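PDB 3DHN: NAD-dependent epimerase/dehydratase from Bacteroides thetaiotaomicron, which is of unknown specific function but probably binds NAD or NADP through its Rossmann-type domain and may act as an oxidoreductase or epimerase. Local coordinates for residues A[62-73]-A[99-110]; A[152-163]-A[210-218]. One frame throughout, in Å; residues are numbered along the deposited sequence.

How the contacts relate
Contacts 1 and 2 build two parts of one sheet. Strand 106-110 of contact 1 lies directly beside strand 156-161 of contact 2. Both contacts are largely buried, and both pair parallel strands. Their chemistry differs. Contact 1 is mostly backbone bonding and apolar side chains, and it includes the ends of helices 58-65 and 87-101. Contact 2 adds an aromatic stack, a tryptophan lying over the backbone of the next strand and several side-chain hydrogen bonds, with exposed residues such as Gln-212 at one end. Salt bridges from Lys-100 and Arg-106, and a probable hydrogen bond from Arg-106, tie contact 1 to contact 2. Apolar side chains also pack between them.

Contact 1. Residues A[62-73]-A[99-110]; sequences CEVCKGADAVIS and VKKAGVNRFLMV
Phe-107 lies against Val-71, its partner on the neighbouring parallel strand, and against Ser-73 two residues on. Its CG stands anti to the backbone N (chi1 174°), and the ring leans toward strand 70-73. CB packs on Ile-155, outside the two segments. Further out, CD1 comes 3.6 Å from Val-71 O and also touches Val-71 CG1. CE1 reaches Ser-73 CB at 3.8 Å, and CZ meets the same carbon slightly farther off. An alanine here would remove the ring and is likely to open a gap beside Val-71 CG1 and Ser-73 CB.

The strands are held by a ladder of four backbone bonds. Val-71 N donates to Arg-106 O, and Leu-108 N to Val-71 O. Ser-73 N then donates to Leu-108 O, and Val-110 N to Ser-73 O. All four are fairly straight. On the face away from Phe-107, Ile-72 CG1 packs 4.0 Å from Leu-108 CD1. On the Phe-107 face, Val-71 CG1 and Val-99 CG2 meet tip to tip at 3.9 Å.

The helix ends also touch. Ala-102 CB sits 3.4 Å from Cys-62 O and 4.0 Å from Cys-65 CB. Cys-62 SG rests 3.7 Å from Lys-101 CG. Just beyond, Gly-103 closes helix 87-101 with a Schellman motif. Val-104 CG1 then packs on the carbonyl oxygens of Cys-65 and Ala-68, at the type II turn that leads into strand 70-73.

In the sheet, strand 70-73 lies between strands 6-10 and 106-110. Leu-108 packs on Met-201 of helix 194-206. Ser-73 and Phe-107 face Ile-95 of helix 87-101. Helices thus cover both faces, as in a Rossmann-type fold.

Contact 2. Residues A[152-163]-A[210-218]; sequences EKEIDWVFFSPA and HHQERFTIG
Phe-160 overlaps Phe-215 in an offset stack, with centroids 4.0 Å apart and planes at 8°. The opposite face of Phe-215 is met by the His-210 ring. Val-158 CG1 comes to the Phe-215 ring edge, 3.4 Å from CE1.

Trp-157 lies flat over the backbone of Gln-212 and Glu-213. Gln-212 CA sits 3.7 Å above the centroid of its five-membered ring, a CH-pi contact. Trp-157 NE1 also donates to Glu-152 O, which helps hold the indole in this rotation.

Asp-156 takes two bonds from the other segment. OD2 accepts from His-211 ND1 at 2.9 Å, in the plane of the imidazole, and OD1 accepts from Gln-212 N. The carboxylate also pairs with Arg-106. The chain of Arg-214 bends at chi2 and chi3, which brings NH1 to Ser-161 OG, 2.9 Å away and in the guanidinium plane. Asp-180 holds its NE, and Gly-112 O also bonds the serine hydroxyl. Thr-216 OG1 donates to Ser-161 O.

Backbone bonds join strands 156-161 and 213-218 in parallel. Helices 194-206 and 135-149 pack against them, giving the layered alpha/beta arrangement typical of Rossmann-type NAD(P)-binding folds, consistent with the protein's family.

Contact 1. Residues A[62-73]-A[99-110]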
# COMPACT_ATOMS: atom_id res chain seq x y z
N CYS A 62 10.02 -14.02 5.30
CA CYS A 62 9.53 -14.66 6.52
C CYS A 62 10.37 -14.29 7.75
O CYS A 62 9.85 -13.96 8.81
CB CYS A 62 9.54 -16.19 6.35
SG CYS A 62 9.11 -17.15 7.84
N GLU A 63 11.69 -14.34 7.57
CA GLU A 63 12.62 -14.06 8.65
C GLU A 63 12.55 -12.66 9.25
O GLU A 63 12.54 -12.51 10.48
CB GLU A 63 14.05 -14.34 8.17
CG GLU A 63 15.09 -14.54 9.27
CD GLU A 63 14.74 -15.67 10.23
OE1 GLU A 63 14.22 -16.71 9.76
OE2 GLU A 63 15.00 -15.53 11.44
N VAL A 64 12.48 -11.63 8.40
CA VAL A 64 12.43 -10.25 8.88
C VAL A 64 11.09 -9.84 9.50
O VAL A 64 11.03 -8.87 10.26
CB VAL A 64 12.77 -9.25 7.74
CG1 VAL A 64 11.65 -9.19 6.71
CG2 VAL A 64 13.02 -7.87 8.33
N CYS A 65 10.02 -10.56 9.19
CA CYS A 65 8.70 -10.23 9.72
C CYS A 65 8.36 -10.93 11.04
O CYS A 65 7.37 -10.59 11.69
CB CYS A 65 7.62 -10.55 8.69
SG CYS A 65 7.71 -9.55 7.18
N LYS A 66 9.17 -11.90 11.44
CA LYS A 66 8.93 -12.62 12.70
C LYS A 66 8.82 -11.67 13.89
O LYS A 66 9.67 -10.80 14.08
CB LYS A 66 10.06 -13.62 12.98
CG LYS A 66 10.01 -14.91 12.18
CD LYS A 66 11.22 -15.79 12.49
CE LYS A 66 11.23 -17.06 11.65
NZ LYS A 66 12.49 -17.85 11.87
N GLY A 67 7.77 -11.84 14.68
CA GLY A 67 7.59 -11.02 15.87
C GLY A 67 6.77 -9.75 15.70
O GLY A 67 6.29 -9.18 16.68
N ALA A 68 6.61 -9.30 14.46
CA ALA A 68 5.86 -8.08 14.21
C ALA A 68 4.38 -8.24 14.51
O ALA A 68 3.80 -9.32 14.38
CB ALA A 68 6.07 -7.65 12.77
N ASP A 69 3.76 -7.13 14.93
CA ASP A 69 2.33 -7.10 15.23
C ASP A 69 1.56 -6.99 13.91
O ASP A 69 0.44 -7.48 13.79
CB ASP A 69 2.01 -5.89 16.13
CG ASP A 69 2.68 -5.98 17.51
OD1 ASP A 69 2.62 -4.99 18.27
OD2 ASP A 69 3.25 -7.04 17.85
N ALA A 70 2.18 -6.34 12.92
CA ALA A 70 1.58 -6.17 11.59
C ALA A 70 2.64 -5.80 10.57
O ALA A 70 3.73 -5.32 10.92
CB ALA A 70 0.50 -5.08 11.63
N VAL A 71 2.33 -6.04 9.30
CA VAL A 71 3.24 -5.73 8.21
C VAL A 71 2.54 -4.91 7.13
O VAL A 71 1.41 -5.21 6.75
CB VAL A 71 3.79 -7.02 7.54
CG1 VAL A 71 4.54 -6.68 6.25
CG2 VAL A 71 4.71 -7.75 8.51
N ILE A 72 3.21 -3.86 6.67
CA ILE A 72 2.69 -3.02 5.60
C ILE A 72 3.70 -3.13 4.47
O ILE A 72 4.91 -3.00 4.69
CB ILE A 72 2.63 -1.53 6.01
CG1 ILE A 72 1.69 -1.34 7.20
CG2 ILE A 72 2.17 -0.68 4.82
CD1 ILE A 72 1.73 0.08 7.78
N SER A 73 3.21 -3.39 3.26
CA SER A 73 4.10 -3.50 2.11
C SER A 73 3.82 -2.42 1.06
O SER A 73 2.69 -2.29 0.59
CB SER A 73 3.99 -4.88 1.46
OG SER A 73 4.78 -4.93 0.28
N VAL A 99 4.84 -13.34 4.80
CA VAL A 99 4.23 -12.74 5.98
C VAL A 99 3.37 -13.75 6.75
O VAL A 99 3.35 -13.75 7.98
CB VAL A 99 3.36 -11.52 5.58
CG1 VAL A 99 2.60 -11.00 6.78
CG2 VAL A 99 4.24 -10.41 5.00
N LYS A 100 2.66 -14.61 6.02
CA LYS A 100 1.83 -15.62 6.66
C LYS A 100 2.69 -16.68 7.36
O LYS A 100 2.39 -17.09 8.48
CB LYS A 100 0.92 -16.31 5.64
CG LYS A 100 -0.25 -15.45 5.17
CD LYS A 100 -1.22 -16.25 4.30
CE LYS A 100 -0.55 -16.75 3.02
NZ LYS A 100 -1.49 -17.46 2.11
N LYS A 101 3.76 -17.10 6.70
CA LYS A 101 4.64 -18.11 7.28
C LYS A 101 5.35 -17.62 8.53
O LYS A 101 5.85 -18.42 9.32
CB LYS A 101 5.65 -18.58 6.23
CG LYS A 101 6.59 -19.68 6.71
CD LYS A 101 7.33 -20.32 5.55
CE LYS A 101 6.38 -21.16 4.70
NZ LYS A 101 5.75 -22.26 5.48
N ALA A 102 5.39 -16.30 8.72
CA ALA A 102 6.03 -15.72 9.89
C ALA A 102 5.09 -15.68 11.09
O ALA A 102 5.52 -15.44 12.22
CB ALA A 102 6.52 -14.31 9.56
N GLY A 103 3.80 -15.89 10.83
CA GLY A 103 2.84 -15.89 11.92
C GLY A 103 2.08 -14.60 12.21
O GLY A 103 1.33 -14.55 13.18
N VAL A 104 2.26 -13.57 11.39
CA VAL A 104 1.56 -12.31 11.64
C VAL A 104 0.12 -12.41 11.12
O VAL A 104 -0.14 -13.03 10.08
CB VAL A 104 2.28 -11.10 10.99
CG1 VAL A 104 3.80 -11.33 10.98
CG2 VAL A 104 1.75 -10.86 9.61
N ASN A 105 -0.80 -11.80 11.84
CA ASN A 105 -2.22 -11.86 11.50
C ASN A 105 -2.80 -10.66 10.75
O ASN A 105 -3.96 -10.70 10.33
CB ASN A 105 -3.03 -12.10 12.77
CG ASN A 105 -2.56 -13.32 13.56
OD1 ASN A 105 -2.52 -14.43 13.03
ND2 ASN A 105 -2.21 -13.10 14.82
N ARG A 106 -2.00 -9.60 10.58
CA ARG A 106 -2.47 -8.39 9.90
C ARG A 106 -1.48 -7.91 8.84
O ARG A 106 -0.31 -7.64 9.13
CB ARG A 106 -2.67 -7.29 10.95
CG ARG A 106 -3.19 -5.98 10.41
CD ARG A 106 -4.71 -5.90 10.44
NE ARG A 106 -5.14 -4.50 10.33
CZ ARG A 106 -6.30 -4.11 9.81
NH1 ARG A 106 -7.18 -5.00 9.35
NH2 ARG A 106 -6.57 -2.81 9.73
N PHE A 107 -1.96 -7.79 7.60
CA PHE A 107 -1.13 -7.36 6.48
C PHE A 107 -1.84 -6.27 5.68
O PHE A 107 -2.97 -6.46 5.23
CB PHE A 107 -0.86 -8.58 5.58
CG PHE A 107 -0.13 -8.27 4.30
CD1 PHE A 107 1.17 -7.78 4.31
CD2 PHE A 107 -0.73 -8.52 3.07
CE1 PHE A 107 1.87 -7.55 3.13
CE2 PHE A 107 -0.05 -8.29 1.87
CZ PHE A 107 1.25 -7.81 1.90
N LEU A 108 -1.18 -5.12 5.52
CA LEU A 108 -1.75 -4.00 4.75
C LEU A 108 -0.87 -3.77 3.52
O LEU A 108 0.35 -3.71 3.62
CB LEU A 108 -1.81 -2.73 5.60
CG LEU A 108 -2.65 -2.80 6.88
CD1 LEU A 108 -1.75 -3.15 8.07
CD2 LEU A 108 -3.33 -1.47 7.12
N MSE A 109 -1.51 -3.63 2.37
CA MSE A 109 -0.76 -3.45 1.12
C MSE A 109 -1.13 -2.20 0.34
O MSE A 109 -2.30 -1.83 0.24
CB MSE A 109 -0.99 -4.68 0.24
CG MSE A 109 -0.16 -4.75 -1.04
SE MSE A 109 -0.57 -6.34 -2.12
CE MSE A 109 0.40 -5.89 -3.73
N VAL A 110 -0.13 -1.52 -0.20
CA VAL A 110 -0.39 -0.35 -1.03
C VAL A 110 -0.91 -0.90 -2.36
O VAL A 110 -0.21 -1.65 -3.04
CB VAL A 110 0.90 0.46 -1.29
CG1 VAL A 110 0.63 1.60 -2.27
CG2 VAL A 110 1.45 0.99 0.04

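Contact 2. Residues A[152-163]-A[210-218]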
# COMPACT_ATOMS: atom_id res chain seq x y z
N GLU A 152 -7.98 -15.12 -0.48
CA GLU A 152 -7.20 -15.31 0.74
C GLU A 152 -8.04 -15.19 2.01
O GLU A 152 -8.74 -14.20 2.21
CB GLU A 152 -6.07 -14.29 0.77
CG GLU A 152 -5.19 -14.35 2.00
CD GLU A 152 -4.38 -15.62 2.08
OE1 GLU A 152 -4.93 -16.66 2.50
OE2 GLU A 152 -3.19 -15.59 1.70
N LYS A 153 -7.96 -16.19 2.88
CA LYS A 153 -8.71 -16.17 4.12
C LYS A 153 -7.84 -16.49 5.33
O LYS A 153 -8.30 -16.44 6.46
CB LYS A 153 -9.87 -17.18 4.08
CG LYS A 153 -10.98 -16.84 3.10
CD LYS A 153 -12.24 -17.63 3.43
CE LYS A 153 -13.40 -17.23 2.53
NZ LYS A 153 -13.16 -17.57 1.10
N GLU A 154 -6.57 -16.79 5.08
CA GLU A 154 -5.68 -17.15 6.17
C GLU A 154 -4.90 -16.01 6.80
O GLU A 154 -3.94 -16.24 7.53
CB GLU A 154 -4.74 -18.27 5.71
CG GLU A 154 -5.51 -19.47 5.13
CD GLU A 154 -4.65 -20.70 4.91
OE1 GLU A 154 -4.37 -21.42 5.89
OE2 GLU A 154 -4.23 -20.94 3.76
N ILE A 155 -5.31 -14.78 6.53
CA ILE A 155 -4.69 -13.61 7.13
C ILE A 155 -5.65 -12.43 7.00
O ILE A 155 -6.51 -12.42 6.11
CB ILE A 155 -3.35 -13.24 6.44
CG1 ILE A 155 -2.61 -12.18 7.26
CG2 ILE A 155 -3.60 -12.73 5.02
CD1 ILE A 155 -1.19 -11.92 6.79
N ASP A 156 -5.55 -11.45 7.89
CA ASP A 156 -6.42 -10.28 7.78
C ASP A 156 -5.71 -9.25 6.91
O ASP A 156 -4.88 -8.48 7.39
CB ASP A 156 -6.74 -9.70 9.16
CG ASP A 156 -7.59 -8.44 9.08
OD1 ASP A 156 -8.18 -8.20 8.00
OD2 ASP A 156 -7.67 -7.70 10.08
N TRP A 157 -6.03 -9.26 5.62
CA TRP A 157 -5.41 -8.35 4.67
C TRP A 157 -6.28 -7.15 4.34
O TRP A 157 -7.50 -7.19 4.47
CB TRP A 157 -5.08 -9.08 3.36
CG TRP A 157 -6.29 -9.68 2.67
CD1 TRP A 157 -6.85 -10.90 2.92
CD2 TRP A 157 -7.10 -9.06 1.66
NE1 TRP A 157 -7.96 -11.08 2.12
CE2 TRP A 157 -8.14 -9.97 1.34
CE3 TRP A 157 -7.06 -7.83 1.00
CZ2 TRP A 157 -9.11 -9.69 0.38
CZ3 TRP A 157 -8.03 -7.55 0.04
CH2 TRP A 157 -9.05 -8.47 -0.25
N VAL A 158 -5.63 -6.08 3.89
CA VAL A 158 -6.31 -4.86 3.48
C VAL A 158 -5.53 -4.32 2.29
O VAL A 158 -4.31 -4.10 2.38
CB VAL A 158 -6.32 -3.80 4.62
CG1 VAL A 158 -7.01 -2.54 4.15
CG2 VAL A 158 -7.04 -4.34 5.84
N PHE A 159 -6.22 -4.12 1.17
CA PHE A 159 -5.62 -3.60 -0.06
C PHE A 159 -6.11 -2.15 -0.14
O PHE A 159 -7.31 -1.90 -0.30
CB PHE A 159 -6.13 -4.42 -1.25
CG PHE A 159 -5.43 -4.15 -2.55
CD1 PHE A 159 -4.10 -4.53 -2.74
CD2 PHE A 159 -6.12 -3.59 -3.63
CE1 PHE A 159 -3.47 -4.37 -3.99
CE2 PHE A 159 -5.52 -3.43 -4.87
CZ PHE A 159 -4.18 -3.82 -5.06
N PHE A 160 -5.20 -1.18 -0.05
CA PHE A 160 -5.58 0.23 -0.08
C PHE A 160 -5.35 0.89 -1.44
O PHE A 160 -4.23 1.28 -1.78
CB PHE A 160 -4.83 0.97 1.04
CG PHE A 160 -5.33 2.37 1.33
CD1 PHE A 160 -6.58 2.80 0.89
CD2 PHE A 160 -4.54 3.26 2.08
CE1 PHE A 160 -7.04 4.09 1.18
CE2 PHE A 160 -4.99 4.55 2.37
CZ PHE A 160 -6.24 4.97 1.92
N SER A 161 -6.42 1.00 -2.23
CA SER A 161 -6.36 1.60 -3.56
C SER A 161 -6.32 3.13 -3.50
O SER A 161 -7.29 3.76 -3.08
CB SER A 161 -7.59 1.21 -4.39
OG SER A 161 -7.59 -0.15 -4.80
N PRO A 162 -5.20 3.74 -3.92
CA PRO A 162 -5.11 5.21 -3.90
C PRO A 162 -5.95 5.78 -5.03
O PRO A 162 -6.50 5.03 -5.84
CB PRO A 162 -3.62 5.46 -4.16
CG PRO A 162 -3.24 4.28 -5.04
CD PRO A 162 -3.93 3.13 -4.34
N ALA A 163 -6.05 7.11 -5.11
CA ALA A 163 -6.80 7.77 -6.18
C ALA A 163 -6.00 7.60 -7.47
O ALA A 163 -4.79 7.34 -7.42
CB ALA A 163 -6.98 9.26 -5.86
N HIS A 210 -11.25 -1.98 8.57
CA HIS A 210 -11.41 -2.90 7.45
C HIS A 210 -10.74 -4.25 7.66
O HIS A 210 -9.68 -4.35 8.29
CB HIS A 210 -10.86 -2.26 6.17
CG HIS A 210 -11.61 -1.03 5.74
ND1 HIS A 210 -11.20 0.25 6.06
CD2 HIS A 210 -12.76 -0.89 5.05
CE1 HIS A 210 -12.06 1.12 5.57
NE2 HIS A 210 -13.02 0.45 4.95
N HIS A 211 -11.37 -5.29 7.13
CA HIS A 211 -10.85 -6.66 7.25
C HIS A 211 -11.04 -7.48 5.99
O HIS A 211 -12.15 -7.61 5.48
CB HIS A 211 -11.55 -7.37 8.42
CG HIS A 211 -11.47 -6.61 9.70
ND1 HIS A 211 -10.32 -6.54 10.46
CD2 HIS A 211 -12.39 -5.84 10.34
CE1 HIS A 211 -10.53 -5.76 11.50
NE2 HIS A 211 -11.78 -5.32 11.46
N GLN A 212 -9.94 -8.05 5.50
CA GLN A 212 -9.96 -8.89 4.30
C GLN A 212 -10.74 -8.21 3.19
O GLN A 212 -11.69 -8.77 2.64
CB GLN A 212 -10.59 -10.25 4.62
CG GLN A 212 -10.00 -10.95 5.85
CD GLN A 212 -10.56 -12.36 6.07
OE1 GLN A 212 -9.83 -13.35 6.01
NE2 GLN A 212 -11.86 -12.45 6.33
N GLU A 213 -10.34 -6.98 2.85
CA GLU A 213 -11.01 -6.24 1.79
C GLU A 213 -10.21 -5.04 1.29
O GLU A 213 -9.17 -4.68 1.84
CB GLU A 213 -12.38 -5.77 2.28
CG GLU A 213 -12.34 -4.69 3.36
CD GLU A 213 -13.67 -4.55 4.10
OE1 GLU A 213 -14.72 -4.51 3.43
OE2 GLU A 213 -13.66 -4.49 5.35
N ARG A 214 -10.72 -4.42 0.24
CA ARG A 214 -10.09 -3.25 -0.34
C ARG A 214 -10.91 -2.01 -0.00
O ARG A 214 -12.13 -2.10 0.16
CB ARG A 214 -10.02 -3.41 -1.87
CG ARG A 214 -9.46 -2.20 -2.65
CD ARG A 214 -10.55 -1.22 -3.07
NE ARG A 214 -11.44 -1.77 -4.09
CZ ARG A 214 -11.12 -1.97 -5.37
NH1 ARG A 214 -9.91 -1.65 -5.81
NH2 ARG A 214 -12.00 -2.51 -6.20
N PHE A 215 -10.23 -0.88 0.15
CA PHE A 215 -10.92 0.39 0.36
C PHE A 215 -10.14 1.44 -0.42
O PHE A 215 -9.02 1.16 -0.90
CB PHE A 215 -11.12 0.75 1.85
CG PHE A 215 -9.89 1.23 2.57
CD1 PHE A 215 -8.87 0.34 2.93
CD2 PHE A 215 -9.79 2.55 2.99
CE1 PHE A 215 -7.78 0.78 3.69
CE2 PHE A 215 -8.71 2.99 3.74
CZ PHE A 215 -7.71 2.10 4.10
N THR A 216 -10.71 2.63 -0.59
CA THR A 216 -10.07 3.66 -1.38
C THR A 216 -10.21 5.06 -0.81
O THR A 216 -10.90 5.28 0.19
CB THR A 216 -10.60 3.60 -2.84
OG1 THR A 216 -9.82 4.47 -3.68
CG2 THR A 216 -12.07 4.01 -2.89
N ILE A 217 -9.56 6.02 -1.46
CA ILE A 217 -9.56 7.40 -0.98
C ILE A 217 -9.52 8.39 -2.14
O ILE A 217 -9.15 8.04 -3.26
CB ILE A 217 -8.30 7.61 -0.08
CG1 ILE A 217 -8.32 8.99 0.58
CG2 ILE A 217 -7.02 7.47 -0.93
CD1 ILE A 217 -7.22 9.18 1.63
N GLY A 218 -9.90 9.64 -1.85
CA GLY A 218 -9.89 10.67 -2.88
C GLY A 218 -10.40 12.00 -2.36
O GLY A 218 -11.18 12.04 -1.42